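Lipopolysaccharide biosynthesis protein wbpB (Thermus thermophilus, PDB 3O9Z) is an NAD-dependent dehydrogenase of the Gfo/Idh/MocA family that probably takes part in making 2,3-diacetamido-2,3-dideoxy-D-mannuronic acid, a sugar of lipopolysaccharide biosynthesis. Local coordinates at residues Lys152-Thr157 and Glu219-Arg224; Gly10-Ile15 and Ser33-Thr38; Leu107-Ile112 and Ala287-Ala292. All blocks are in the same frame, centred on the assembly; numbering follows the deposited sequence.

Contact 1: residues Lys152-Thr157 and Glu219-Arg224; sequences KDVVLT and EGARVR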
# COMPACT_ATOMS: atom_id res chain seq x y z
N LYS A 152 -16.43 -0.04 45.88
CA LYS A 152 -17.35 0.98 45.42
C LYS A 152 -18.20 0.47 44.26
O LYS A 152 -17.80 -0.48 43.56
CB LYS A 152 -16.57 2.21 44.97
CG LYS A 152 -15.89 2.99 46.17
CD LYS A 152 -16.71 2.94 47.46
CE LYS A 152 -15.95 3.60 48.62
NZ LYS A 152 -16.75 3.68 49.89
N ASP A 153 -19.38 1.03 44.08
CA ASP A 153 -20.21 0.72 42.92
C ASP A 153 -20.01 1.83 41.92
O ASP A 153 -20.08 3.02 42.24
CB ASP A 153 -21.68 0.64 43.35
CG ASP A 153 -21.94 -0.65 44.09
OD1 ASP A 153 -21.83 -1.73 43.46
OD2 ASP A 153 -22.10 -0.60 45.33
N VAL A 154 -19.69 1.44 40.68
CA VAL A 154 -19.18 2.39 39.69
C VAL A 154 -19.95 2.20 38.39
O VAL A 154 -20.23 1.06 37.99
CB VAL A 154 -17.70 2.08 39.40
CG1 VAL A 154 -17.19 3.03 38.27
CG2 VAL A 154 -16.83 2.25 40.64
N VAL A 155 -20.29 3.31 37.74
CA VAL A 155 -20.85 3.25 36.39
C VAL A 155 -19.86 3.99 35.50
O VAL A 155 -19.55 5.16 35.73
CB VAL A 155 -22.22 3.93 36.32
CG1 VAL A 155 -22.71 3.95 34.89
CG2 VAL A 155 -23.22 3.17 37.20
N LEU A 156 -19.34 3.30 34.49
CA LEU A 156 -18.34 3.88 33.58
C LEU A 156 -19.03 3.97 32.23
O LEU A 156 -19.54 2.96 31.72
CB LEU A 156 -17.17 2.89 33.42
CG LEU A 156 -15.88 3.41 32.80
CD1 LEU A 156 -16.03 3.76 31.33
CD2 LEU A 156 -15.26 4.56 33.62
N THR A 157 -19.10 5.18 31.67
CA THR A 157 -19.71 5.39 30.37
C THR A 157 -18.70 6.10 29.48
O THR A 157 -18.09 7.09 29.89
CB THR A 157 -20.93 6.31 30.52
OG1 THR A 157 -21.81 5.74 31.51
CG2 THR A 157 -21.71 6.40 29.20
N GLU A 219 -11.23 -6.09 42.52
CA GLU A 219 -10.90 -6.11 43.96
C GLU A 219 -11.55 -4.95 44.69
O GLU A 219 -12.13 -5.17 45.78
CB GLU A 219 -9.39 -6.03 44.13
CG GLU A 219 -8.72 -7.34 43.74
CD GLU A 219 -7.20 -7.22 43.79
OE1 GLU A 219 -6.60 -6.46 42.99
OE2 GLU A 219 -6.57 -7.83 44.70
N GLY A 220 -11.57 -3.74 44.11
CA GLY A 220 -12.05 -2.56 44.81
C GLY A 220 -13.36 -1.98 44.31
O GLY A 220 -13.75 -0.90 44.72
N ALA A 221 -14.03 -2.65 43.37
CA ALA A 221 -15.26 -2.08 42.82
C ALA A 221 -16.08 -3.09 42.06
O ALA A 221 -15.55 -4.02 41.46
CB ALA A 221 -14.94 -0.94 41.83
N ARG A 222 -17.38 -2.83 41.97
CA ARG A 222 -18.26 -3.50 41.00
C ARG A 222 -18.58 -2.46 39.95
O ARG A 222 -19.00 -1.35 40.27
CB ARG A 222 -19.56 -3.93 41.70
CG ARG A 222 -19.29 -5.00 42.78
CD ARG A 222 -20.55 -5.20 43.67
NE ARG A 222 -20.80 -4.04 44.54
CZ ARG A 222 -20.23 -3.90 45.73
NH1 ARG A 222 -20.53 -2.83 46.45
NH2 ARG A 222 -19.41 -4.81 46.22
N VAL A 223 -18.36 -2.76 38.67
CA VAL A 223 -18.43 -1.74 37.63
C VAL A 223 -19.38 -2.13 36.53
O VAL A 223 -19.23 -3.21 35.96
CB VAL A 223 -17.03 -1.51 36.98
CG1 VAL A 223 -17.06 -0.29 36.01
CG2 VAL A 223 -15.97 -1.31 38.07
N ARG A 224 -20.36 -1.29 36.20
CA ARG A 224 -21.18 -1.51 35.00
C ARG A 224 -20.58 -0.57 33.96
O ARG A 224 -20.41 0.63 34.25
CB ARG A 224 -22.63 -1.15 35.27
CG ARG A 224 -23.26 -2.09 36.31
CD ARG A 224 -24.69 -1.70 36.59
NE ARG A 224 -24.78 -0.52 37.43
CZ ARG A 224 -25.89 0.22 37.53
NH1 ARG A 224 -25.94 1.28 38.35
NH2 ARG A 224 -26.90 -0.06 36.72
O HOH W 1 -22.50 -0.09 39.22

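Contact 2: residues Gly10-Ile15 and Ser33-Thr38; sequences GLAGYI and SLDPAT. With NAD (nicotinamide-adenine-dinucleotide), chain E.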
# COMPACT_ATOMS: atom_id res chain seq x y z
N GLY A 10 5.30 5.36 12.96
CA GLY A 10 3.92 5.81 12.75
C GLY A 10 3.83 7.30 12.47
O GLY A 10 2.77 7.90 12.74
N LEU A 11 4.89 7.91 11.94
CA LEU A 11 4.96 9.37 11.81
C LEU A 11 3.80 10.02 11.01
O LEU A 11 3.48 11.17 11.25
CB LEU A 11 6.28 9.72 11.08
CG LEU A 11 6.56 11.20 10.82
CD1 LEU A 11 6.68 12.05 12.07
CD2 LEU A 11 7.84 11.31 9.97
N ALA A 12 3.24 9.28 10.06
CA ALA A 12 2.20 9.89 9.19
C ALA A 12 0.82 9.91 9.83
O ALA A 12 -0.14 10.42 9.22
CB ALA A 12 2.13 9.13 7.90
N GLY A 13 0.69 9.34 11.02
CA GLY A 13 -0.63 9.01 11.52
C GLY A 13 -1.27 10.14 12.27
O GLY A 13 -0.68 11.21 12.52
N TYR A 14 -2.52 9.91 12.63
CA TYR A 14 -3.24 10.89 13.42
C TYR A 14 -2.57 11.33 14.73
O TYR A 14 -2.55 12.52 15.06
CB TYR A 14 -4.65 10.37 13.75
CG TYR A 14 -5.35 11.29 14.71
CD1 TYR A 14 -5.48 10.91 16.03
CD2 TYR A 14 -5.96 12.47 14.26
CE1 TYR A 14 -6.10 11.75 16.94
CE2 TYR A 14 -6.59 13.32 15.19
CZ TYR A 14 -6.68 12.93 16.51
OH TYR A 14 -7.29 13.74 17.44
N ILE A 15 -2.08 10.40 15.53
CA ILE A 15 -1.59 10.75 16.86
C ILE A 15 -0.12 11.19 16.82
O ILE A 15 0.34 11.83 17.78
CB ILE A 15 -1.73 9.57 17.87
CG1 ILE A 15 -1.81 10.07 19.32
CG2 ILE A 15 -0.60 8.51 17.66
CD1 ILE A 15 -3.00 10.99 19.60
N SER A 33 12.62 8.44 11.76
CA SER A 33 11.24 7.90 11.82
C SER A 33 11.02 6.84 10.77
O SER A 33 11.74 6.79 9.77
CB SER A 33 10.23 9.02 11.56
OG SER A 33 10.37 10.19 12.32
N LEU A 34 9.98 6.04 11.01
CA LEU A 34 9.56 4.96 10.13
C LEU A 34 8.06 5.13 9.89
O LEU A 34 7.28 5.19 10.85
CB LEU A 34 9.75 3.57 10.79
CG LEU A 34 9.15 2.37 10.09
CD1 LEU A 34 9.71 2.13 8.69
CD2 LEU A 34 9.34 1.11 10.99
N ASP A 35 7.65 5.08 8.61
CA ASP A 35 6.22 4.88 8.29
C ASP A 35 6.20 4.44 6.83
O ASP A 35 6.85 5.10 6.01
CB ASP A 35 5.40 6.18 8.42
CG ASP A 35 3.90 5.95 8.53
OD1 ASP A 35 3.42 5.20 7.68
OD2 ASP A 35 3.30 6.47 9.48
N PRO A 36 5.51 3.35 6.51
CA PRO A 36 5.38 2.91 5.11
C PRO A 36 4.64 3.96 4.28
O PRO A 36 4.87 3.96 3.05
CB PRO A 36 4.56 1.62 5.20
CG PRO A 36 4.79 1.16 6.70
CD PRO A 36 4.85 2.45 7.48
N ALA A 37 3.86 4.83 4.92
CA ALA A 37 3.24 5.95 4.22
C ALA A 37 4.10 7.18 4.30
O ALA A 37 4.76 7.46 5.31
CB ALA A 37 1.88 6.24 4.79
N THR A 38 4.08 7.98 3.24
CA THR A 38 5.00 9.10 3.19
C THR A 38 4.31 10.45 3.31
O THR A 38 4.96 11.50 3.09
CB THR A 38 5.83 9.12 1.91
OG1 THR A 38 4.92 9.35 0.83
CG2 THR A 38 6.52 7.81 1.63
PA NAD E . -3.44 6.10 12.09
O1A NAD E . -3.81 7.53 11.91
O2A NAD E . -4.08 4.98 11.26
O5B NAD E . -1.88 6.16 11.85
C5B NAD E . -1.23 4.92 11.87
C4B NAD E . 0.15 5.08 11.19
O4B NAD E . 0.95 3.88 11.35
C3B NAD E . -0.07 5.24 9.66
O3B NAD E . 0.54 6.44 9.16
C2B NAD E . 0.51 3.95 9.05
O2B NAD E . 1.07 4.10 7.74
C1B NAD E . 1.63 3.70 10.10
N9A NAD E . 2.12 2.30 10.02
C8A NAD E . 1.61 1.14 9.52
N7A NAD E . 2.49 0.15 9.65
C5A NAD E . 3.65 0.68 10.16
C6A NAD E . 4.95 0.16 10.51
N6A NAD E . 5.25 -1.16 10.26
N1A NAD E . 5.75 1.07 11.03
C2A NAD E . 5.55 2.36 11.29
N3A NAD E . 4.35 2.88 10.94
C4A NAD E . 3.44 2.04 10.43
O3 NAD E . -3.64 5.71 13.62
PN NAD E . -3.50 6.54 14.94
O1N NAD E . -4.89 7.00 15.39
O2N NAD E . -2.40 7.56 14.80
O5D NAD E . -3.16 5.42 16.03
C5D NAD E . -1.78 5.14 16.13
C4D NAD E . -1.59 4.46 17.50
O4D NAD E . -1.84 5.49 18.48
C3D NAD E . -2.53 3.28 17.81
O3D NAD E . -1.78 2.40 18.70
C2D NAD E . -3.61 3.97 18.65
O2D NAD E . -4.22 3.09 19.58
C1D NAD E . -2.91 5.12 19.38
N1N NAD E . -3.79 6.24 19.69
C2N NAD E . -3.79 6.74 20.91
C3N NAD E . -4.57 7.81 21.32
C7N NAD E . -4.48 8.18 22.75
O7N NAD E . -3.48 7.90 23.44
N7N NAD E . -5.49 8.93 23.17
C4N NAD E . -5.39 8.40 20.36
C5N NAD E . -5.31 7.91 19.06
C6N NAD E . -4.49 6.83 18.71

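Contact 3: residues Leu107-Ile112 and Ala287-Ala292; sequences LWPEEI and AIRVAA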
# COMPACT_ATOMS: atom_id res chain seq x y z
N LEU A 107 -1.21 -6.46 22.44
CA LEU A 107 -2.55 -7.04 22.29
C LEU A 107 -2.81 -8.18 23.26
O LEU A 107 -3.95 -8.43 23.63
CB LEU A 107 -2.84 -7.49 20.85
CG LEU A 107 -2.99 -6.34 19.83
CD1 LEU A 107 -3.30 -6.99 18.45
CD2 LEU A 107 -4.11 -5.44 20.41
N TRP A 108 -1.78 -8.94 23.65
CA TRP A 108 -2.01 -10.21 24.37
C TRP A 108 -1.18 -10.34 25.64
O TRP A 108 -0.02 -9.97 25.67
CB TRP A 108 -1.66 -11.39 23.45
CG TRP A 108 -2.51 -11.43 22.22
CD1 TRP A 108 -2.18 -10.96 20.97
CD2 TRP A 108 -3.83 -11.97 22.12
NE1 TRP A 108 -3.23 -11.19 20.10
CE2 TRP A 108 -4.26 -11.80 20.78
CE3 TRP A 108 -4.70 -12.58 23.02
CZ2 TRP A 108 -5.51 -12.23 20.33
CZ3 TRP A 108 -5.97 -12.98 22.57
CH2 TRP A 108 -6.35 -12.82 21.24
N PRO A 109 -1.74 -10.99 26.68
CA PRO A 109 -0.91 -11.35 27.84
C PRO A 109 0.35 -12.17 27.50
O PRO A 109 1.34 -11.92 28.16
CB PRO A 109 -1.86 -12.17 28.73
CG PRO A 109 -3.25 -11.59 28.36
CD PRO A 109 -3.16 -11.36 26.85
N GLU A 110 0.31 -13.05 26.50
CA GLU A 110 1.51 -13.84 26.14
C GLU A 110 2.62 -12.89 25.67
O GLU A 110 3.80 -13.09 25.95
CB GLU A 110 1.17 -14.83 25.05
CG GLU A 110 2.30 -15.73 24.56
CD GLU A 110 1.85 -16.63 23.44
OE1 GLU A 110 2.70 -17.10 22.65
OE2 GLU A 110 0.62 -16.86 23.35
N GLU A 111 2.24 -11.78 25.02
CA GLU A 111 3.21 -10.79 24.56
C GLU A 111 3.82 -10.04 25.74
O GLU A 111 5.03 -9.79 25.79
CB GLU A 111 2.58 -9.82 23.52
CG GLU A 111 2.19 -10.55 22.26
CD GLU A 111 1.34 -9.72 21.32
OE1 GLU A 111 0.60 -8.85 21.83
OE2 GLU A 111 1.48 -9.90 20.09
N ILE A 112 3.01 -9.67 26.74
CA ILE A 112 3.50 -9.07 27.97
C ILE A 112 4.53 -10.04 28.61
O ILE A 112 5.60 -9.54 28.99
CB ILE A 112 2.35 -8.80 29.00
CG1 ILE A 112 1.43 -7.66 28.50
CG2 ILE A 112 2.93 -8.50 30.36
CD1 ILE A 112 2.00 -6.28 28.57
N ALA A 287 -5.09 -4.46 32.40
CA ALA A 287 -6.11 -4.05 31.42
C ALA A 287 -5.99 -4.78 30.10
O ALA A 287 -6.98 -5.11 29.50
CB ALA A 287 -5.99 -2.55 31.19
N ILE A 288 -4.75 -5.14 29.75
CA ILE A 288 -4.58 -6.02 28.60
C ILE A 288 -5.16 -7.43 28.73
O ILE A 288 -5.78 -7.99 27.85
CB ILE A 288 -3.07 -6.03 28.19
CG1 ILE A 288 -2.72 -4.67 27.55
CG2 ILE A 288 -2.78 -7.14 27.20
CD1 ILE A 288 -1.26 -4.39 27.57
N ARG A 289 -5.06 -7.95 29.97
CA ARG A 289 -5.65 -9.25 30.25
C ARG A 289 -7.18 -9.21 30.15
O ARG A 289 -7.80 -10.05 29.53
CB ARG A 289 -5.20 -9.71 31.64
CG ARG A 289 -5.78 -11.06 31.99
CD ARG A 289 -5.46 -11.41 33.45
NE ARG A 289 -6.28 -10.66 34.42
CZ ARG A 289 -7.44 -11.10 34.89
NH1 ARG A 289 -7.96 -12.24 34.46
NH2 ARG A 289 -8.10 -10.32 35.73
N VAL A 290 -7.77 -8.14 30.70
CA VAL A 290 -9.21 -7.95 30.59
C VAL A 290 -9.72 -7.77 29.16
O VAL A 290 -10.64 -8.44 28.67
CB VAL A 290 -9.67 -6.74 31.42
CG1 VAL A 290 -11.16 -6.49 31.23
CG2 VAL A 290 -9.33 -6.94 32.89
N ALA A 291 -9.03 -6.88 28.44
CA ALA A 291 -9.41 -6.66 27.06
C ALA A 291 -9.28 -7.90 26.19
O ALA A 291 -10.12 -8.20 25.32
CB ALA A 291 -8.64 -5.48 26.48
N ALA A 292 -8.20 -8.64 26.45
CA ALA A 292 -8.02 -9.86 25.65
C ALA A 292 -9.10 -10.93 25.91
O ALA A 292 -9.62 -11.54 24.96
CB ALA A 292 -6.62 -10.45 25.92

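Contact 1: residues Lys152-Thr157 and Glu219-Arg224
K152-T157 and A221-R224 run as parallel neighbouring strands, their axes 4.7 Å apart at the closest and 19° from parallel. Backbone bonds pass both ways between them: K152 N to G220 O, R222 N to K152 O, V154 N to R222 O, R224 N to V154 O and L156 N to R224 O. One face carries D153, V155, R222 and R224. There R222 grips D153 side-on. R222 NE bonds to D153 OD1 at 2.8 Å, and R222 NH1 to D153 OD2 at 2.9 Å. Both oxygens are met on their syn sides but from out of the carboxylate plane, which is turned 49° from the guanidinium plane. The R222 chain bends at chi3 (-70°), which brings NE and NH1 round to the D153 carboxylate. A leucine here would probably leave the D153 carboxylate without its charged mate and free to turn. V155 CG2 packs obliquely against the R224 guanidinium, 3.5 Å from R224 NH1 to V155 CG2. A water joins R224 NE to V154 O, and R224 NH2 bonds to the backbone O of R307. The other face is mainly apolar. K152 stands at its start, and its NZ bonds to the backbone O of K149. V154 and V223 run next to each other, with 4.0 Å between V154 CG1 and V223 CG1. V154 CG2 rests on A221 CB, and L156 CB meets V223 CG1. Helix 186-196 covers this face through F188, L192 and F196. The chemistry gives this sheet of the C-terminal alpha/beta domain a mainly polar D153 face and a mostly apolar V154 face under a helix.

Contact 2: residues Gly10-Ile15 and Ser33-Thr38
D35 reaches across to the loop G10-G13 and to the NAD ribose. Its CB points toward the loop and lies near L11 N and A12 N. CG stands anti to the backbone N (chi1 -162°), which carries the carboxylate in between the loop and the cofactor. D35 CG lies 3.5 Å from both NAD O2B and NAD O3B. D35 OD2 accepts from A12 N at 2.9 Å, from above the carboxylate plane. D35 OD2 also takes the ribose hydroxyl NAD O3B at 2.8 Å. D35 OD1 takes the other hydroxyl, NAD O2B, at 2.6 Å. It also accepts from A37 N on its anti side, which closes an Asx turn. G10 N bonds to L34 O, and L11 CD2 packs on S33. G10-G13 forms a type I turn. At G13 a CB would clash with NAD O5B. The turn leads to Y14 N and I15 N, which bond to NAD O1A and O2N on the two phosphates. N39 of the second subunit bonds to A12 O. A glycine-rich phosphate loop after strand 5-9, with an acidic residue just past strand 29-34 holding both ribose hydroxyls, is the hallmark of the NAD-binding Rossmann fold.

Contact 3: residues Leu107-Ile112 and Ala287-Ala292
P109 and A292 make the close part of this contact, with P109 CD 3.7 Å from A292 CB. The proline ring packs against R289 and A292, and P109 CG stands 3.8 Å from R289 CA. I288 lies one turn before A292. Its chi1 of -72° puts CG1 anti to the carbonyl carbon and leaves CG2 anti to the backbone N. CG2 presses on the backbone of L107 and W108, 3.9 Å from I288 CG2 to W108 C. The CG1-CD1 branch reaches I112, whose side chain it crosses obliquely, with I112 CD1 and I288 CD1 3.9 Å apart. I288, I112 and A292 are buried, while P109 is partly exposed. L281 and A285 pack on I112 from helix 281-294. W108 is the N-cap residue of helix 109-122, and the P109 ring opens the first turn. The start of this Rossmann-domain helix is thus set against helix 281-294 near the end of the chain. E111 OE1 turns back and accepts from W108 N at 3.0 Å. The outer side is looser. W108 is exposed and touches A292 through one side of its benzo ring, 4.1 Å from W108 CE3 to A292 CB. Its indole makes a cation-pi contact with R295, and R295 also bonds to L107 O. R289 meets the proline with its backbone and CB. Its guanidinium turns from the proline to a salt bridge with E286 and a bond to A199 O.

In the fold
Contact 2 is the buried one. Contacts 1 and 3 are each partly buried, with an exposed residue in both. Contact 2 lies in the Rossmann domain and contact 1 in the C-terminal sheet, on opposite sides of the chain's centre with their own centres about 37 Å apart. Contact 3 brings a Rossmann helix against helix 281-294, and contact 1 is nested in the long loop it closes. Helix 186-196 lies against the V154-V223 face of contact 1 and against the other side of helix 281-294. Chemistry follows place. Contact 1 is strand pairing plus an ion pair, contact 2 joins its segments by polar bonds and shares D35 with a cofactor, and contact 3 is apolar between its segments.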